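PDB 6W72: BLUF domain-containing protein from Acinetobacter baumannii, which probably acts as a blue-light photoreceptor, sensing light through a flavin held in its BLUF domain. Local coordinates for residues Asn36-Val41 / Gln51-Glu56; Met1-Cys6 / Leu79-Ile84; Ala8-Glu13 / His73-Trp78. All coordinates share one frame; numbering follows the deposited sequence. Where two conformers were deposited one is given.

Contact 1 (Asn36-Val41 / Gln51-Glu56). With FMN (flavin mononucleotide), chain C.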
# COMPACT_ATOMS: atom_id res chain seq x y z
N ASN A 36 -6.97 -11.32 11.15
CA ASN A 36 -8.19 -11.22 10.32
C ASN A 36 -7.96 -11.79 8.91
O ASN A 36 -8.84 -11.58 8.06
CB ASN A 36 -8.69 -9.78 10.31
CG ASN A 36 -9.29 -9.39 11.64
OD1 ASN A 36 -10.48 -9.58 11.85
ND2 ASN A 36 -8.48 -8.89 12.56
N GLY A 37 -6.84 -12.45 8.66
CA GLY A 37 -6.55 -13.08 7.36
C GLY A 37 -6.30 -12.07 6.23
O GLY A 37 -6.70 -12.36 5.08
N ILE A 38 -5.64 -10.95 6.53
CA ILE A 38 -5.27 -9.91 5.52
C ILE A 38 -3.76 -9.88 5.39
O ILE A 38 -3.04 -10.09 6.40
CB ILE A 38 -5.86 -8.54 5.88
CG1 ILE A 38 -7.39 -8.62 5.90
CG2 ILE A 38 -5.36 -7.46 4.92
CD1 ILE A 38 -8.00 -7.57 6.72
N CYS A 39 -3.30 -9.71 4.17
CA CYS A 39 -1.89 -9.48 3.86
C CYS A 39 -1.83 -8.32 2.86
O CYS A 39 -2.88 -7.86 2.38
CB CYS A 39 -1.26 -10.77 3.37
SG CYS A 39 -1.95 -11.28 1.78
N GLY A 40 -0.62 -7.91 2.50
CA GLY A 40 -0.44 -6.82 1.53
C GLY A 40 0.84 -6.07 1.71
O GLY A 40 1.78 -6.58 2.34
N VAL A 41 0.86 -4.86 1.14
CA VAL A 41 2.07 -4.00 1.12
C VAL A 41 1.63 -2.55 1.31
O VAL A 41 0.60 -2.12 0.75
CB VAL A 41 2.89 -4.23 -0.16
CG1 VAL A 41 2.10 -3.94 -1.43
CG2 VAL A 41 4.18 -3.42 -0.14
N GLN A 51 -1.25 1.60 -0.71
CA GLN A 51 -1.46 0.32 -0.02
C GLN A 51 -2.27 -0.63 -0.89
O GLN A 51 -3.27 -0.22 -1.58
CB GLN A 51 -2.16 0.50 1.32
CG GLN A 51 -2.05 -0.72 2.21
CD GLN A 51 -2.61 -0.52 3.60
OE1 GLN A 51 -3.59 0.18 3.81
NE2 GLN A 51 -1.91 -1.05 4.59
N CYS A 52 -1.88 -1.89 -0.80
CA CYS A 52 -2.62 -3.01 -1.42
C CYS A 52 -2.99 -3.98 -0.29
O CYS A 52 -2.11 -4.38 0.47
CB CYS A 52 -1.77 -3.62 -2.51
SG CYS A 52 -2.26 -5.32 -2.91
N LEU A 53 -4.28 -4.24 -0.14
CA LEU A 53 -4.84 -5.21 0.82
C LEU A 53 -5.36 -6.44 0.07
O LEU A 53 -6.06 -6.28 -0.91
CB LEU A 53 -5.99 -4.54 1.55
CG LEU A 53 -5.65 -3.27 2.34
CD1 LEU A 53 -6.94 -2.66 2.86
CD2 LEU A 53 -4.69 -3.59 3.48
N GLU A 54 -5.01 -7.62 0.53
CA GLU A 54 -5.45 -8.91 -0.08
C GLU A 54 -6.16 -9.71 1.00
O GLU A 54 -5.63 -9.83 2.11
CB GLU A 54 -4.28 -9.74 -0.60
CG GLU A 54 -3.57 -9.09 -1.74
CD GLU A 54 -2.42 -9.97 -2.23
OE1 GLU A 54 -1.87 -10.71 -1.42
OE2 GLU A 54 -2.12 -9.91 -3.43
N GLY A 55 -7.34 -10.23 0.68
CA GLY A 55 -8.06 -11.10 1.62
C GLY A 55 -9.50 -11.25 1.19
O GLY A 55 -9.76 -10.90 0.04
N GLU A 56 -10.36 -11.75 2.08
CA GLU A 56 -11.80 -11.91 1.75
C GLU A 56 -12.43 -10.52 1.59
O GLU A 56 -12.10 -9.58 2.36
CB GLU A 56 -12.52 -12.79 2.76
CG GLU A 56 -13.97 -13.08 2.38
CD GLU A 56 -14.98 -12.16 3.02
OE1 GLU A 56 -14.70 -11.69 4.14
OE2 GLU A 56 -16.01 -11.87 2.39
N1 FMN C . -4.86 -0.94 10.14
C2 FMN C . -4.97 -2.27 9.92
O2 FMN C . -5.54 -2.97 10.79
N3 FMN C . -4.54 -2.86 8.80
C4 FMN C . -3.93 -2.15 7.85
O4 FMN C . -3.52 -2.69 6.80
C4A FMN C . -3.77 -0.69 7.97
N5 FMN C . -3.15 0.05 7.02
C5A FMN C . -3.07 1.40 7.20
C6 FMN C . -2.47 2.19 6.26
C7 FMN C . -2.36 3.57 6.46
C7M FMN C . -1.68 4.41 5.44
C8 FMN C . -2.87 4.19 7.71
C8M FMN C . -2.74 5.67 7.94
C9 FMN C . -3.42 3.37 8.69
C9A FMN C . -3.55 2.01 8.50
N10 FMN C . -4.18 1.20 9.45
C10 FMN C . -4.26 -0.15 9.24
C1' FMN C . -4.61 1.62 10.76
C2' FMN C . -6.03 1.88 11.06
O2' FMN C . -6.48 2.89 10.16
C3' FMN C . -6.01 2.27 12.55
O3' FMN C . -5.51 1.19 13.33
C4' FMN C . -7.44 2.43 12.90
O4' FMN C . -7.76 3.81 12.61
C5' FMN C . -7.72 2.12 14.37
O5' FMN C . -9.14 2.18 14.32
P FMN C . -9.98 1.92 15.65
O1P FMN C . -9.69 3.13 16.51
O2P FMN C . -11.40 1.78 15.13
O3P FMN C . -9.35 0.66 16.21
O HOH W 1 -9.11 -13.00 4.36
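Cys39 and Glu54 face each other as an antiparallel hydrogen-bonded pair in the beta hairpin of strands 39-45 and 48-54, part of the flavin-holding sheet of the BLUF domain. Four backbone bonds close the ladder: Cys39 N to Glu54 O (3.1 Å), Glu54 N to Cys39 O (2.8 Å), and the same exchange between Val41 and Cys52. Between these pairs Gly40 lies against Leu53, and Gly40 CA comes within 3.1 Å of Cys52 O in a CA-H...O contact, so the two strands run close together there. Beyond the Cys39-Glu54 pair, next to the Schellman motif at Gly37 that follows helix 18-36, a water bridges Gly37 O and Glu56 N; in the conformer given, Glu56 stands at the N-cap of helix 57-68.

Apolar packing differs on the two faces. On the flavin side Ile38 CG2 meets Leu53 CD2 at 4.2 Å, with Val59, Val60 and Leu63 of helix 57-68 packed against them. On the other face Val41 CG1 rests on Cys52 CB, and Cys39 SG, set between its backbone N and carbonyl carbon (chi1 67°), turns to within 3.3 Å of Glu54 OE1. The carboxylate of Glu54 is held firmly from outside the hairpin, by a salt bridge to Arg4 and by the backbone N-H groups of Ser88 and Phe89.

Gln51 makes the hydrogen bond to the flavin, while Leu53 CD2 packs near O4. The CG of Gln51 stands anti to the backbone N (chi1 -164°) and the chain runs out extended, carrying the amide to the isoalloxazine. OE1 is hydrogen-bonded to the hydroxyl of Tyr7, which helps fix the rotation of the amide, and Gln51 NE2 donates to FMN N5 at 2.9 Å with an N-H...N angle of 155°.

Contact 2 (Met1-Cys6 / Leu79-Ile84)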
# COMPACT_ATOMS: atom_id res chain seq x y z
N MET A 1 -15.23 -14.64 -2.10
CA MET A 1 -14.30 -14.07 -3.09
C MET A 1 -13.09 -13.49 -2.35
O MET A 1 -13.31 -12.74 -1.36
CB MET A 1 -14.98 -12.97 -3.93
N ASN A 2 -11.88 -13.84 -2.77
CA ASN A 2 -10.63 -13.15 -2.34
C ASN A 2 -10.34 -12.02 -3.32
O ASN A 2 -10.49 -12.20 -4.54
CB ASN A 2 -9.45 -14.10 -2.18
CG ASN A 2 -9.48 -14.87 -0.87
OD1 ASN A 2 -10.18 -14.50 0.07
ND2 ASN A 2 -8.72 -15.95 -0.81
N VAL A 3 -9.94 -10.86 -2.79
CA VAL A 3 -9.78 -9.62 -3.60
C VAL A 3 -8.45 -8.96 -3.23
O VAL A 3 -7.92 -9.22 -2.12
CB VAL A 3 -10.92 -8.62 -3.38
CG1 VAL A 3 -12.26 -9.19 -3.84
CG2 VAL A 3 -10.98 -8.14 -1.92
N ARG A 4 -7.96 -8.16 -4.16
CA ARG A 4 -6.90 -7.18 -3.86
C ARG A 4 -7.56 -5.82 -3.95
O ARG A 4 -8.21 -5.53 -4.99
CB ARG A 4 -5.71 -7.38 -4.79
CG ARG A 4 -4.76 -6.19 -4.82
CD ARG A 4 -3.54 -6.44 -5.67
NE ARG A 4 -3.05 -7.80 -5.44
CZ ARG A 4 -2.98 -8.73 -6.37
NH1 ARG A 4 -3.33 -8.45 -7.61
NH2 ARG A 4 -2.54 -9.94 -6.07
N LEU A 5 -7.47 -5.01 -2.90
CA LEU A 5 -7.91 -3.60 -2.97
C LEU A 5 -6.68 -2.69 -2.85
O LEU A 5 -5.87 -2.89 -1.91
CB LEU A 5 -8.95 -3.35 -1.87
CG LEU A 5 -9.59 -1.96 -1.85
CD1 LEU A 5 -10.92 -2.00 -1.13
CD2 LEU A 5 -8.68 -0.91 -1.20
N CYS A 6 -6.56 -1.70 -3.74
CA CYS A 6 -5.47 -0.70 -3.68
C CYS A 6 -6.01 0.73 -3.62
O CYS A 6 -7.01 1.07 -4.32
CB CYS A 6 -4.56 -0.79 -4.90
SG CYS A 6 -3.84 -2.42 -5.14
N LEU A 79 -8.15 2.99 -5.98
CA LEU A 79 -7.56 2.76 -7.32
C LEU A 79 -8.19 1.53 -7.97
O LEU A 79 -8.55 1.62 -9.13
CB LEU A 79 -6.05 2.60 -7.16
CG LEU A 79 -5.35 3.86 -6.71
CD1 LEU A 79 -3.87 3.59 -6.51
CD2 LEU A 79 -5.59 5.00 -7.70
N CYS A 80 -8.38 0.45 -7.24
CA CYS A 80 -8.98 -0.78 -7.82
C CYS A 80 -9.30 -1.81 -6.74
O CYS A 80 -8.70 -1.82 -5.67
CB CYS A 80 -8.00 -1.39 -8.81
SG CYS A 80 -6.39 -1.66 -8.05
N THR A 81 -10.31 -2.62 -7.04
CA THR A 81 -10.64 -3.85 -6.31
C THR A 81 -10.87 -4.91 -7.37
O THR A 81 -11.72 -4.67 -8.27
CB THR A 81 -11.88 -3.67 -5.44
OG1 THR A 81 -11.70 -2.57 -4.54
CG2 THR A 81 -12.17 -4.95 -4.68
N TYR A 82 -10.15 -6.02 -7.32
CA TYR A 82 -10.45 -7.11 -8.28
C TYR A 82 -10.25 -8.43 -7.58
O TYR A 82 -9.57 -8.50 -6.54
CB TYR A 82 -9.69 -6.93 -9.60
CG TYR A 82 -8.22 -6.67 -9.48
CD1 TYR A 82 -7.31 -7.71 -9.45
CD2 TYR A 82 -7.75 -5.37 -9.39
CE1 TYR A 82 -5.95 -7.46 -9.32
CE2 TYR A 82 -6.40 -5.11 -9.26
CZ TYR A 82 -5.50 -6.16 -9.21
OH TYR A 82 -4.17 -5.87 -9.10
N SER A 83 -10.92 -9.47 -8.08
CA SER A 83 -10.72 -10.81 -7.50
C SER A 83 -9.37 -11.29 -7.99
O SER A 83 -8.88 -10.82 -9.06
CB SER A 83 -11.84 -11.77 -7.75
OG SER A 83 -12.25 -11.67 -9.08
N ILE A 84 -8.72 -12.07 -7.14
CA ILE A 84 -7.34 -12.57 -7.37
C ILE A 84 -7.39 -14.09 -7.38
O ILE A 84 -8.26 -14.65 -6.71
CB ILE A 84 -6.39 -11.99 -6.32
CG1 ILE A 84 -6.91 -12.20 -4.90
CG2 ILE A 84 -6.14 -10.52 -6.64
CD1 ILE A 84 -6.00 -11.64 -3.84
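Arg4 and Tyr82 extend together in one direction from a hydrogen-bonded pair of the antiparallel strands 2-11 and 73-83. The guanidinium and phenol ring planes stand 72° apart, and the hydroxyl lies at the guanidinium edge, practically in its plane, where NH1 of Arg4 donates to Tyr82 OH at 3.1 Å. A bend at chi3 (-42°) after an extended start brings the guanidinium round to this position. Ile84 covers one face of the guanidinium: its CG2 sits 3.6 Å from Arg4 CZ, displaced toward the rim, with the two side chains crossing at about a right angle. NH2 reaches Glu54 of the next strand in a salt bridge, so polar partners at its edge and the apolar Ile84 over one face hold the group.

Farther along the same face Cys80 SG packs 3.7 Å from Cys6 CB, the two sulfurs close but not bonded. On the reverse face Leu5 crosses Thr81, its CG and CD1 both against OG1, a hydroxyl whose hydrogen bond is made with Trp78.

The backbone repeats the pairing with Arg4 N to Tyr82 O at 2.9 Å and its reciprocal, and is interrupted by a classic beta bulge, in which two residues, Leu79 and Cys80, stand opposite the single Cys6. Cys6 O accepts from Leu79 N at 2.8 Å and from Cys80 N at 3.3 Å, both from the same side of its carbonyl plane.

Strand 73-83 is the edge strand of the sheet within this chain, and strand 48-54 lies on the far side of strand 2-11. Helix 122-134 packs on the face of Arg4, Cys80 and Tyr82 through Leu125 and Leu129, and Lys126 makes a cation-pi contact with the Tyr82 ring; helix 57-68 covers Val3 and Leu5 from the other face.

Contact 3 (Ala8-Glu13 / His73-Trp78). With FMN (flavin mononucleotide), chain C.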
# COMPACT_ATOMS: atom_id res chain seq x y z
N ALA A 8 -4.35 5.09 -2.88
CA ALA A 8 -3.27 6.03 -2.60
C ALA A 8 -3.84 7.11 -1.67
O ALA A 8 -5.04 7.41 -1.76
CB ALA A 8 -2.75 6.60 -3.88
N SER A 9 -2.98 7.70 -0.85
CA SER A 9 -3.38 8.78 0.07
C SER A 9 -2.20 9.71 0.32
O SER A 9 -1.08 9.39 -0.14
CB SER A 9 -3.92 8.17 1.33
OG SER A 9 -2.87 7.61 2.10
N GLN A 10 -2.48 10.86 0.97
CA GLN A 10 -1.48 11.87 1.33
C GLN A 10 -1.21 11.80 2.82
O GLN A 10 -2.16 11.70 3.60
CB GLN A 10 -1.89 13.26 0.83
CG GLN A 10 -2.05 13.25 -0.68
CD GLN A 10 -2.29 14.62 -1.24
OE1 GLN A 10 -3.32 14.88 -1.88
NE2 GLN A 10 -1.34 15.50 -1.02
N ARG A 11 0.07 11.85 3.17
CA ARG A 11 0.53 12.05 4.56
C ARG A 11 -0.09 13.35 5.06
O ARG A 11 -0.03 14.35 4.32
CB ARG A 11 2.06 12.23 4.61
CG ARG A 11 2.56 12.61 6.00
CD ARG A 11 4.06 12.48 6.19
NE ARG A 11 4.77 13.57 5.53
CZ ARG A 11 5.10 14.71 6.12
NH1 ARG A 11 4.80 14.88 7.39
NH2 ARG A 11 5.71 15.66 5.45
N ASN A 12 -0.80 13.33 6.19
CA ASN A 12 -1.21 14.59 6.86
C ASN A 12 -0.00 15.23 7.55
O ASN A 12 0.37 14.72 8.59
CB ASN A 12 -2.29 14.35 7.91
CG ASN A 12 -2.92 15.65 8.34
OD1 ASN A 12 -2.24 16.67 8.37
ND2 ASN A 12 -4.24 15.63 8.54
N GLU A 13 0.54 16.33 7.00
CA GLU A 13 1.80 16.94 7.48
C GLU A 13 1.53 17.68 8.80
O GLU A 13 2.52 18.09 9.39
CB GLU A 13 2.46 17.83 6.42
N HIS A 73 -3.57 10.23 7.50
CA HIS A 73 -3.51 10.56 6.06
C HIS A 73 -4.81 11.24 5.64
O HIS A 73 -5.77 11.27 6.43
CB HIS A 73 -3.16 9.29 5.24
CG HIS A 73 -4.16 8.19 5.29
ND1 HIS A 73 -4.05 7.13 4.40
CD2 HIS A 73 -5.24 7.95 6.09
CE1 HIS A 73 -5.02 6.28 4.64
NE2 HIS A 73 -5.76 6.74 5.69
N TYR A 74 -4.85 11.74 4.42
CA TYR A 74 -6.05 12.37 3.88
C TYR A 74 -6.08 12.13 2.38
O TYR A 74 -5.11 11.48 1.80
CB TYR A 74 -6.09 13.83 4.33
CG TYR A 74 -5.15 14.76 3.61
CD1 TYR A 74 -3.80 14.83 3.92
CD2 TYR A 74 -5.63 15.56 2.59
CE1 TYR A 74 -2.94 15.66 3.22
CE2 TYR A 74 -4.78 16.37 1.86
CZ TYR A 74 -3.44 16.45 2.20
OH TYR A 74 -2.64 17.29 1.48
N ASN A 75 -7.15 12.55 1.74
CA ASN A 75 -7.22 12.50 0.26
C ASN A 75 -7.06 11.05 -0.24
O ASN A 75 -6.29 10.80 -1.23
CB ASN A 75 -6.12 13.37 -0.34
CG ASN A 75 -6.66 14.23 -1.44
OD1 ASN A 75 -7.58 13.82 -2.15
ND2 ASN A 75 -6.16 15.46 -1.50
N ILE A 76 -7.74 10.12 0.42
CA ILE A 76 -7.68 8.68 0.06
C ILE A 76 -8.32 8.57 -1.32
O ILE A 76 -9.44 9.10 -1.52
CB ILE A 76 -8.38 7.80 1.10
CG1 ILE A 76 -7.60 7.70 2.42
CG2 ILE A 76 -8.62 6.42 0.53
CD1 ILE A 76 -7.15 8.98 3.00
N LYS A 77 -7.62 7.96 -2.27
CA LYS A 77 -8.15 7.69 -3.63
C LYS A 77 -8.13 6.18 -3.89
O LYS A 77 -7.05 5.61 -4.06
CB LYS A 77 -7.38 8.47 -4.68
CG LYS A 77 -7.58 9.97 -4.53
CD LYS A 77 -6.75 10.79 -5.48
CE LYS A 77 -6.88 12.27 -5.18
NZ LYS A 77 -8.26 12.62 -4.77
N TRP A 78 -9.30 5.57 -3.92
CA TRP A 78 -9.47 4.15 -4.29
C TRP A 78 -8.97 4.00 -5.72
O TRP A 78 -9.36 4.84 -6.57
CB TRP A 78 -10.92 3.73 -4.15
CG TRP A 78 -11.17 2.36 -4.66
CD1 TRP A 78 -10.87 1.18 -4.05
CD2 TRP A 78 -11.78 2.04 -5.92
NE1 TRP A 78 -11.24 0.13 -4.86
CE2 TRP A 78 -11.79 0.63 -6.01
CE3 TRP A 78 -12.30 2.80 -6.97
CZ2 TRP A 78 -12.36 -0.02 -7.11
CZ3 TRP A 78 -12.82 2.15 -8.07
CH2 TRP A 78 -12.85 0.76 -8.14
N1 FMN C . -4.86 -0.94 10.14
C2 FMN C . -4.97 -2.27 9.92
O2 FMN C . -5.54 -2.97 10.79
N3 FMN C . -4.54 -2.86 8.80
C4 FMN C . -3.93 -2.15 7.85
O4 FMN C . -3.52 -2.69 6.80
C4A FMN C . -3.77 -0.69 7.97
N5 FMN C . -3.15 0.05 7.02
C5A FMN C . -3.07 1.40 7.20
C6 FMN C . -2.47 2.19 6.26
C7 FMN C . -2.36 3.57 6.46
C7M FMN C . -1.68 4.41 5.44
C8 FMN C . -2.87 4.19 7.71
C8M FMN C . -2.74 5.67 7.94
C9 FMN C . -3.42 3.37 8.69
C9A FMN C . -3.55 2.01 8.50
N10 FMN C . -4.18 1.20 9.45
C10 FMN C . -4.26 -0.15 9.24
C1' FMN C . -4.61 1.62 10.76
C2' FMN C . -6.03 1.88 11.06
O2' FMN C . -6.48 2.89 10.16
C3' FMN C . -6.01 2.27 12.55
O3' FMN C . -5.51 1.19 13.33
C4' FMN C . -7.44 2.43 12.90
O4' FMN C . -7.76 3.81 12.61
C5' FMN C . -7.72 2.12 14.37
O5' FMN C . -9.14 2.18 14.32
P FMN C . -9.98 1.92 15.65
O1P FMN C . -9.69 3.13 16.51
O2P FMN C . -11.40 1.78 15.13
O3P FMN C . -9.35 0.66 16.21
O HOH W 2 -6.31 13.62 7.89
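Ser9 OG and His73 ND1 share a short hydrogen bond of 2.6 Å, in which either could be the donor. The hydroxyl lies at the edge of the imidazole, near its plane, placed there by the torsion that sets OG between the backbone N and the carbonyl carbon of Ser9 (chi1 73°). Ile67 O takes up NE2 at the other end of the ring, so both nitrogens have partners and the rotation of the ring is fixed. Its two faces are covered as well: FMN C8M lies 3.8 Å above the plane over the centre, and Ile76 CD1 lies over the centre of the opposite face. His73 thus stands against the dimethylbenzene end of the flavin, whose C7M methyl is also close.

These residues belong to strands 2-11 and 73-83, which run antiparallel at the edge of the five-stranded sheet of the BLUF domain, where strand 73-83 is outermost within the chain. Ala8 exchanges two backbone bonds with Lys77, the straighter from Lys77 N to Ala8 O at 2.7 Å; Gln10 exchanges two with Tyr74. The register slips by one residue between these pairs, a beta bulge where Asn75 takes positive phi (60°).

Away from the flavin, Gln10 is laid across the Tyr74 ring. Its CB makes a CH-pi contact over the face, 3.9 Å from the ring centroid, while Asn12 CA and Arg11 O lie at the ring edge. The extended Gln10 side chain then runs alongside Asn75, the two amides only 19° apart in plane, with OE1 2.9 Å from Asn75 ND2. The other arm of the amide, Asn75 OD1, accepts from Lys77 NZ at 3.0 Å. A water accepts from Asn12 ND2 and lies 2.8 Å from His73 O.

In the fold
From the N terminus, strand 2-11 first supplies residues 1-6 to contact 2 and then 8-13 to contact 3. The chain passes through helix 18-36 to the hairpin of strands 39-45 and 48-54, where contact 1 closes a short local loop. Helix 57-68 leads back to strand 73-83, which pairs with strand 2-11 along its length: contact 3 closes first, contact 2 last. The loops are therefore nested, contact 1 inside contact 3 and contact 3 inside contact 2. Strand 2-11, lying between 73-83 and 48-54, joins the hairpin to the edge strand, so contacts 1 and 2 meet across neighbouring strands 2-11 and 48-54. Contacts 1 and 3 both touch the flavin.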